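Glucose import ATP-binding protein GlcV (Sulfolobus solfataricus, PDB 1OXS) hydrolyses ATP to power glucose uptake, as the nucleotide-binding subunit of the GlcSTUV ABC transporter. Local coordinates at residues V296-V301 / G335-V340. Residues are numbered along the deposited sequence; the frame is centred on the assembly and turned at random.
Sequences VGKGKV and GEEVLV
Gly299 and Val338 exchange both backbone N-H···O bonds at the middle of an antiparallel pairing between neighbouring strands 294-307 and 337-342 in the C-terminal, probably OB-like domain of GlcV, far from the ATP site. Four further backbone bonds continue the ladder. Val301 N donates to Glu336 O and Gly335 N to Val301 O at one end; at the other, Val340 N reaches Gly297 O, while Val296 N meets Val340 O at 2.9 Å in an almost straight bond (176°). Val296 and Gly297 thus both face Val340, which makes a classic beta bulge. At the backbone angles of Gly297 a CB would be jammed against the carbonyl O of Val296. Glu336, in the loop before the strand, leads its carboxylate away to a salt bridge with Lys285.

Apolar packing lies on the buried face. Val340 sets CG1 anti to its backbone N (chi1 -176°), bringing this methyl to 3.8 Å from Val296 CG2, and its CG2 lies 4.1 Å from Gly299 N. Farther along, Val301 CG2 and Val338 CG1 touch at 4.2 Å. Leu261 and Phe263 of strand 261-263 adjoin the Val296-Val340 end, whereas Ile332 packs against Val301 and Val338.

The opposite face carries Lys298, Lys300 and Glu337 beside Leu339. Lys298, bent at chi3 (70°), crosses toward Glu337, but NZ stays 4.4 Å from OE2, beyond a salt bridge. One water spans that gap, accepting from Lys298 NZ at 2.6 Å and donating to Glu337 OE2 at 2.8 Å.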
ATOM      1  N   VAL A 296     -24.762  16.619 -12.204  1.00  3.81           N
ATOM      2  CA  VAL A 296     -25.090  16.808 -10.788  1.00  3.76           C
ATOM      3  C   VAL A 296     -25.243  18.281 -10.414  1.00  5.11           C
ATOM      4  O   VAL A 296     -25.728  18.570  -9.336  1.00  7.48           O
ATOM      5  CB  VAL A 296     -24.104  16.073  -9.825  1.00  5.45           C
ATOM      6  CG1 VAL A 296     -24.243  14.588  -9.973  1.00  8.84           C
ATOM      7  CG2 VAL A 296     -22.715  16.505  -9.985  1.00  7.27           C
ATOM      8  N   GLY A 297     -24.904  19.198 -11.322  1.00  3.15           N
ATOM      9  CA  GLY A 297     -25.180  20.604 -11.083  1.00  4.84           C
ATOM     10  C   GLY A 297     -24.098  21.530 -11.558  1.00  4.93           C
ATOM     11  O   GLY A 297     -23.359  21.186 -12.433  1.00  8.71           O
ATOM     12  N   LYS A 298     -24.117  22.754 -11.045  1.00  9.58           N
ATOM     13  CA  LYS A 298     -23.216  23.824 -11.461  1.00  6.99           C
ATOM     14  C   LYS A 298     -22.125  23.989 -10.410  1.00  8.22           C
ATOM     15  O   LYS A 298     -22.322  23.749  -9.232  1.00  9.24           O
ATOM     16  CB  LYS A 298     -23.977  25.184 -11.522  1.00  8.43           C
ATOM     17  CG  LYS A 298     -25.234  25.222 -12.343  1.00 17.09           C
ATOM     18  CD  LYS A 298     -26.076  26.425 -11.995  1.00 21.54           C
ATOM     19  CE  LYS A 298     -25.499  27.739 -12.439  1.00 28.14           C
ATOM     20  NZ  LYS A 298     -26.606  28.763 -12.318  1.00 22.65           N
ATOM     21  N   GLY A 299     -20.985  24.502 -10.821  1.00  5.62           N
ATOM     22  CA  GLY A 299     -19.946  24.827  -9.881  1.00 10.00           C
ATOM     23  C   GLY A 299     -19.144  25.982 -10.432  1.00  8.76           C
ATOM     24  O   GLY A 299     -19.460  26.496 -11.488  1.00  7.52           O
ATOM     25  N   LYS A 300     -18.159  26.428  -9.657  1.00  5.74           N
ATOM     26  CA  LYS A 300     -17.298  27.504 -10.071  1.00  4.00           C
ATOM     27  C   LYS A 300     -15.832  27.079  -9.857  1.00  4.23           C
ATOM     28  O   LYS A 300     -15.458  26.540  -8.808  1.00  5.76           O
ATOM     29  CB  LYS A 300     -17.640  28.754  -9.250  1.00  6.53           C
ATOM     30  CG  LYS A 300     -16.896  29.989  -9.605  1.00 17.29           C
ATOM     31  CD  LYS A 300     -17.317  31.146  -8.651  1.00 17.33           C
ATOM     32  CE  LYS A 300     -16.402  32.366  -8.784  1.00 42.92           C
ATOM     33  NZ  LYS A 300     -16.812  33.489  -7.883  1.00 59.75           N
ATOM     34  N   VAL A 301     -14.944  27.345 -10.826  1.00  3.74           N
ATOM     35  CA  VAL A 301     -13.545  26.996 -10.648  1.00  3.03           C
ATOM     36  C   VAL A 301     -12.883  27.879  -9.585  1.00  5.78           C
ATOM     37  O   VAL A 301     -12.980  29.090  -9.635  1.00  5.77           O
ATOM     38  CB  VAL A 301     -12.760  27.114 -11.941  1.00  4.21           C
ATOM     39  CG1 VAL A 301     -11.330  26.828 -11.714  1.00  6.00           C
ATOM     40  CG2 VAL A 301     -13.299  26.173 -12.973  1.00  5.23           C
ATOM     41  N   GLY A 335     -12.729  31.112 -11.544  1.00  7.41           N
ATOM     42  CA  GLY A 335     -13.905  31.957 -11.585  1.00  8.77           C
ATOM     43  C   GLY A 335     -14.969  31.542 -12.588  1.00  7.15           C
ATOM     44  O   GLY A 335     -16.097  32.054 -12.566  1.00 13.39           O
ATOM     45  N   GLU A 336     -14.594  30.640 -13.485  1.00  3.67           N
ATOM     46  CA  GLU A 336     -15.528  30.214 -14.518  1.00  5.07           C
ATOM     47  C   GLU A 336     -16.630  29.356 -13.926  1.00  7.31           C
ATOM     48  O   GLU A 336     -16.376  28.481 -13.107  1.00  6.28           O
ATOM     49  CB  GLU A 336     -14.810  29.421 -15.599  1.00  9.83           C
ATOM     50  CG  GLU A 336     -14.084  30.282 -16.628  1.00  8.96           C
ATOM     51  CD  GLU A 336     -15.038  31.035 -17.548  1.00 25.48           C
ATOM     52  OE1 GLU A 336     -15.293  30.567 -18.686  1.00 25.25           O
ATOM     53  OE2 GLU A 336     -15.528  32.099 -17.119  1.00 24.51           O
ATOM     54  N   GLU A 337     -17.847  29.559 -14.417  1.00  5.08           N
ATOM     55  CA  GLU A 337     -18.935  28.663 -14.012  1.00  5.97           C
ATOM     56  C   GLU A 337     -18.929  27.473 -14.944  1.00  5.04           C
ATOM     57  O   GLU A 337     -18.850  27.608 -16.156  1.00  8.02           O
ATOM     58  CB  GLU A 337     -20.271  29.377 -14.043  1.00  9.10           C
ATOM     59  CG  GLU A 337     -20.324  30.499 -13.003  1.00 17.00           C
ATOM     60  CD  GLU A 337     -21.691  31.138 -12.841  1.00190.29           C
ATOM     61  OE1 GLU A 337     -21.753  32.288 -12.353  1.00 52.13           O
ATOM     62  OE2 GLU A 337     -22.702  30.495 -13.182  1.00 30.06           O
ATOM     63  N   VAL A 338     -19.101  26.299 -14.367  1.00  4.10           N
ATOM     64  CA  VAL A 338     -19.038  25.073 -15.116  1.00  3.35           C
ATOM     65  C   VAL A 338     -20.190  24.150 -14.712  1.00  8.12           C
ATOM     66  O   VAL A 338     -20.754  24.311 -13.639  1.00  8.38           O
ATOM     67  CB  VAL A 338     -17.751  24.297 -14.871  1.00  7.18           C
ATOM     68  CG1 VAL A 338     -16.546  25.082 -15.450  1.00  7.06           C
ATOM     69  CG2 VAL A 338     -17.550  23.997 -13.395  1.00 10.15           C
ATOM     70  N   LEU A 339     -20.497  23.195 -15.583  1.00  3.00           N
ATOM     71  CA  LEU A 339     -21.377  22.092 -15.253  1.00  4.46           C
ATOM     72  C   LEU A 339     -20.499  20.947 -14.796  1.00  5.16           C
ATOM     73  O   LEU A 339     -19.399  20.730 -15.280  1.00  5.55           O
ATOM     74  CB  LEU A 339     -22.196  21.622 -16.443  1.00  3.69           C
ATOM     75  CG  LEU A 339     -23.012  22.701 -17.083  1.00  4.85           C
ATOM     76  CD1 LEU A 339     -23.841  22.172 -18.240  1.00  5.34           C
ATOM     77  CD2 LEU A 339     -23.889  23.428 -16.084  1.00  6.17           C
ATOM     78  N   VAL A 340     -21.024  20.198 -13.843  1.00  2.91           N
ATOM     79  CA  VAL A 340     -20.322  19.125 -13.155  1.00  3.23           C
ATOM     80  C   VAL A 340     -21.069  17.826 -13.436  1.00  6.20           C
ATOM     81  O   VAL A 340     -22.268  17.664 -13.145  1.00  5.10           O
ATOM     82  CB  VAL A 340     -20.278  19.318 -11.661  1.00  5.04           C
ATOM     83  CG1 VAL A 340     -19.469  18.251 -11.015  1.00  6.91           C
ATOM     84  CG2 VAL A 340     -19.726  20.671 -11.279  1.00  9.59           C
TER
HETATM   85  O   HOH W   1     -25.205  30.914 -12.082  1.00 38.54           O